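Local coordinates for protein peptidase M28 (Shewanella amazonensis SB2B, PDB 3IIB) that probably acts as a zinc-dependent metallopeptidase of family M28, with likely carboxypeptidase and dipeptidase activity, apparently as a homodimer, at residues Ile99-Gln104 against Ser222-Ser227; Trp73-Ala78 against Val91-Gly96. One frame throughout, in Å; residues are numbered along the deposited sequence. Where two conformers were deposited one is given.

Contact 1: residues Ile99-Gln104 against Ser222-Ser227; sequences IATPAQ and SLELGS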
# COMPACT_ATOMS: atom_id res chain seq x y z
N ILE A 99 -25.32 4.03 -2.18
CA ILE A 99 -26.02 3.91 -3.43
C ILE A 99 -25.03 4.18 -4.58
O ILE A 99 -23.96 4.75 -4.38
CB ILE A 99 -27.23 4.92 -3.52
CG1 ILE A 99 -26.76 6.39 -3.49
CG2 ILE A 99 -28.23 4.66 -2.37
CD1 ILE A 99 -27.84 7.39 -4.02
N ALA A 100 -25.43 3.77 -5.77
CA ALA A 100 -24.67 4.02 -6.98
C ALA A 100 -24.82 5.49 -7.36
O ALA A 100 -25.83 6.13 -7.01
CB ALA A 100 -25.17 3.11 -8.15
N THR A 101 -23.86 5.98 -8.13
CA THR A 101 -23.95 7.32 -8.76
C THR A 101 -24.95 7.26 -9.89
O THR A 101 -25.23 6.17 -10.36
CB THR A 101 -22.60 7.77 -9.27
OG1 THR A 101 -22.02 6.70 -10.04
CG2 THR A 101 -21.68 8.13 -8.08
N PRO A 102 -25.52 8.42 -10.28
CA PRO A 102 -26.47 8.51 -11.39
C PRO A 102 -25.95 7.87 -12.66
O PRO A 102 -24.75 7.88 -12.91
CB PRO A 102 -26.62 10.01 -11.61
CG PRO A 102 -26.24 10.64 -10.38
CD PRO A 102 -25.26 9.76 -9.71
N ALA A 103 -26.86 7.31 -13.45
CA ALA A 103 -26.53 6.76 -14.76
C ALA A 103 -25.90 7.84 -15.64
O ALA A 103 -24.90 7.58 -16.31
CB ALA A 103 -27.80 6.18 -15.43
N GLN A 104 -26.46 9.06 -15.58
CA GLN A 104 -25.92 10.22 -16.31
C GLN A 104 -24.47 10.55 -15.93
O GLN A 104 -23.76 11.22 -16.69
CB GLN A 104 -26.78 11.45 -16.03
N SER A 222 -14.82 13.84 -10.87
CA SER A 222 -15.75 12.85 -11.41
C SER A 222 -15.80 11.67 -10.44
O SER A 222 -14.76 11.27 -9.92
CB SER A 222 -15.26 12.34 -12.75
OG SER A 222 -16.16 11.35 -13.26
N LEU A 223 -17.01 11.15 -10.15
CA LEU A 223 -17.18 10.01 -9.26
C LEU A 223 -18.20 9.03 -9.86
O LEU A 223 -19.31 9.42 -10.25
CB LEU A 223 -17.68 10.45 -7.89
CG LEU A 223 -17.91 9.38 -6.82
CD1 LEU A 223 -16.62 8.64 -6.39
CD2 LEU A 223 -18.57 10.04 -5.59
N GLU A 224 -17.78 7.77 -9.93
CA GLU A 224 -18.61 6.71 -10.46
C GLU A 224 -18.56 5.59 -9.46
O GLU A 224 -17.47 5.14 -9.12
CB GLU A 224 -18.07 6.21 -11.80
CG GLU A 224 -18.93 5.12 -12.39
CD GLU A 224 -18.53 4.71 -13.78
OE1 GLU A 224 -17.49 5.18 -14.29
OE2 GLU A 224 -19.31 3.91 -14.36
N LEU A 225 -19.75 5.19 -8.98
CA LEU A 225 -19.90 4.07 -8.07
C LEU A 225 -21.02 3.18 -8.55
O LEU A 225 -22.13 3.63 -8.84
CB LEU A 225 -20.21 4.51 -6.64
CG LEU A 225 -19.20 5.43 -5.96
CD1 LEU A 225 -19.81 5.92 -4.63
CD2 LEU A 225 -17.80 4.78 -5.76
N GLY A 226 -20.69 1.90 -8.65
CA GLY A 226 -21.68 0.90 -8.99
C GLY A 226 -21.90 0.20 -7.66
O GLY A 226 -20.97 -0.01 -6.87
N SER A 227 -23.14 -0.10 -7.39
CA SER A 227 -23.48 -0.89 -6.21
C SER A 227 -24.91 -1.33 -6.43
O SER A 227 -25.61 -0.77 -7.29
CB SER A 227 -23.39 -0.05 -4.93
OG SER A 227 -24.49 0.86 -4.84
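Thr-101 lays its side chain over the backbone between Leu-223 and Leu-225, hydroxyl and methyl both resting on the strand. Its OG1 stands between its own backbone N and carbonyl carbon (chi1 49°), a torsion that brings the hydroxyl in front of the Leu-225 amide. The result is a nearly straight hydrogen bond, Leu-225 N to Thr-101 OG1 at 2.9 Å and 172°. The methyl CG2 covers the Leu-223 carbonyl, 3.5 Å from its O, and lies alongside Leu-223 CG and Leu-225 CB at 4.2 Å. A second bond runs the other way, from Thr-101 N to Leu-225 O (3.0 Å), more bent and with the donor tilted from the carbonyl plane. One threonine therefore engages both the N-H and the C=O of Leu-225, with the side-chain OG1 in the place a strand partner's backbone carbonyl would take. An alanine here would leave the Leu-225 N-H without its hydroxyl acceptor and strip the methyl cover from the Leu-223 carbonyl, and is likely to weaken the hold of 99-104 on the strand. The next residue back, Ala-100, rests its CB 3.2 Å from Leu-225 O, against the same carbonyl. Ser-227 OG lies 3.4 Å from Ile-99 C, but the hydrogen bond of this hydroxyl goes to Ser-98 O. Residues 99-104 belong to the connection between strands 88-94 and 106-113. Strand 220-242 pairs antiparallel with 62-84, where Glu-224 bonds Lys-79 and Gly-226 bonds Gly-76 and Ile-77 through the backbone, and with 106-113, where the backbones of Leu-223 and Leu-106 are hydrogen-bonded. The connection runs beside Leu-225 just before 106-113 takes up pairing with the strand, while Pro-197, ahead of strand 198-201, touches Ile-99 and Thr-101.

Contact 2: residues Trp73-Ala78 against Val91-Gly96; sequences WRRGIA and VVTALG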
# COMPACT_ATOMS: atom_id res chain seq x y z
N TRP A 73 -25.70 -6.09 0.25
CA TRP A 73 -25.20 -5.00 -0.57
C TRP A 73 -24.00 -5.52 -1.36
O TRP A 73 -23.10 -6.16 -0.81
CB TRP A 73 -24.77 -3.83 0.33
CG TRP A 73 -24.17 -2.65 -0.38
CD1 TRP A 73 -24.84 -1.59 -0.96
CD2 TRP A 73 -22.78 -2.36 -0.53
NE1 TRP A 73 -23.95 -0.70 -1.48
CE2 TRP A 73 -22.68 -1.14 -1.24
CE3 TRP A 73 -21.61 -3.02 -0.17
CZ2 TRP A 73 -21.44 -0.56 -1.59
CZ3 TRP A 73 -20.38 -2.43 -0.51
CH2 TRP A 73 -20.32 -1.21 -1.20
N ARG A 74 -23.99 -5.21 -2.65
CA ARG A 74 -22.94 -5.63 -3.59
C ARG A 74 -22.24 -4.40 -4.15
O ARG A 74 -22.89 -3.48 -4.64
CB ARG A 74 -23.54 -6.48 -4.71
CG ARG A 74 -24.28 -7.74 -4.20
N ARG A 75 -20.92 -4.42 -4.09
CA ARG A 75 -20.05 -3.40 -4.55
C ARG A 75 -19.81 -3.61 -6.05
O ARG A 75 -19.48 -4.72 -6.49
CB ARG A 75 -18.71 -3.52 -3.83
CG ARG A 75 -17.71 -2.44 -4.15
CD ARG A 75 -16.36 -2.77 -3.48
NE ARG A 75 -16.49 -2.90 -2.03
CZ ARG A 75 -16.62 -1.89 -1.16
NH1 ARG A 75 -16.57 -0.65 -1.59
NH2 ARG A 75 -16.77 -2.13 0.14
N GLY A 76 -19.99 -2.57 -6.82
CA GLY A 76 -19.64 -2.63 -8.23
C GLY A 76 -18.36 -1.84 -8.46
O GLY A 76 -17.43 -1.83 -7.63
N ILE A 77 -18.35 -1.14 -9.59
CA ILE A 77 -17.22 -0.33 -10.01
C ILE A 77 -17.03 0.90 -9.10
O ILE A 77 -17.97 1.42 -8.51
CB ILE A 77 -17.40 0.11 -11.51
CG1 ILE A 77 -16.08 0.56 -12.14
CG2 ILE A 77 -18.45 1.21 -11.64
CD1 ILE A 77 -16.26 1.23 -13.49
N ALA A 78 -15.79 1.34 -8.96
CA ALA A 78 -15.48 2.58 -8.26
C ALA A 78 -14.38 3.25 -9.09
O ALA A 78 -13.28 2.72 -9.22
CB ALA A 78 -15.01 2.31 -6.84
N VAL A 91 -7.79 7.17 -6.25
CA VAL A 91 -8.00 5.78 -5.84
C VAL A 91 -9.10 5.91 -4.77
O VAL A 91 -8.95 6.61 -3.76
CB VAL A 91 -6.75 5.08 -5.28
CG1 VAL A 91 -7.12 3.83 -4.48
CG2 VAL A 91 -5.75 4.70 -6.47
N VAL A 92 -10.22 5.31 -5.07
CA VAL A 92 -11.46 5.53 -4.33
C VAL A 92 -12.08 4.18 -4.05
O VAL A 92 -11.90 3.23 -4.81
CB VAL A 92 -12.43 6.44 -5.14
CG1 VAL A 92 -12.91 5.76 -6.42
CG2 VAL A 92 -13.61 6.88 -4.33
N THR A 93 -12.90 4.12 -3.01
CA THR A 93 -13.81 3.00 -2.82
C THR A 93 -15.13 3.49 -2.23
O THR A 93 -15.17 4.43 -1.44
CB THR A 93 -13.16 1.91 -1.92
OG1 THR A 93 -13.90 0.69 -2.06
CG2 THR A 93 -13.13 2.37 -0.47
N ALA A 94 -16.22 2.81 -2.58
CA ALA A 94 -17.52 3.15 -2.03
C ALA A 94 -17.49 2.86 -0.53
O ALA A 94 -16.88 1.85 -0.08
CB ALA A 94 -18.64 2.28 -2.70
N LEU A 95 -18.17 3.70 0.23
CA LEU A 95 -18.51 3.38 1.61
C LEU A 95 -19.54 2.28 1.59
O LEU A 95 -20.38 2.21 0.71
CB LEU A 95 -19.00 4.61 2.37
CG LEU A 95 -17.97 5.76 2.43
CD1 LEU A 95 -18.48 6.88 3.39
CD2 LEU A 95 -16.58 5.26 2.82
N GLY A 96 -19.45 1.38 2.58
CA GLY A 96 -20.35 0.25 2.68
C GLY A 96 -21.80 0.66 2.76
O GLY A 96 -22.18 1.36 3.67
O HOH W 1 -16.34 0.46 -4.30
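Arg-75 runs from CB through CG and CD almost fully extended (chi1 -176°), then bends at chi3 (-58°), which turns its guanidinium toward Ala-94. NE, reached first, forms a salt bridge with Asp-262. CZ lies in the plane of the Trp-73 indole, off its edge, and the ring's CH2 stands 3.7 Å above the guanidinium plane, over its centre: an edge-to-face approach with the ring as the edge. NH1 donates to Ala-94 O (2.9 Å, 166°), with the acceptor almost in the guanidinium plane, and to a water at 2.9 Å that also accepts from Ala-94 N. Both backbone polar groups of Ala-94 are thereby joined to the arginine, one directly and one through water. NH2 bonds to Thr-184. Thr-93 OG1 crosses close to NH1, but its hydrogen bond is with Glu-263. Trp-73 is itself packed by Gly-96 CA over one face of its six-membered ring (4.3 Å from the centroid), a CH-pi contact, and by Ala-94 CB at its edge. Farther along the hairpin, Ala-78 CB meets Val-92 CG1 at 4.1 Å. At Arg-75 and Ala-94 a guanidinium and a water thus span the two arms of an antiparallel hairpin, and the salt bridge to Asp-262, with a long, weak ion pair to Glu-263, would be expected to stabilise the arginine's positive charge.

Overall arrangement
Contacts 1 and 2 lie about 10 Å apart, centre to centre, and share one mixed sheet. They come in series along the chain: contact 2 joins the two arms of the hairpin of strands 62-84 and 88-94 before contact 1 joins the following connection to strand 220-242, more than a hundred residues on. Strands 62-84 and 220-242 are antiparallel neighbours, and Gly-226 links the two contacts through probable hydrogen bonds to Gly-76 and Ile-77. Contact 1 lies away from the zinc site, whereas in contact 2 the side chain of Thr-93 is about 8 Å from that of the zinc ligand His-402, and Gly-96, just past strand 88-94, is about 11 Å from a bound zinc ion.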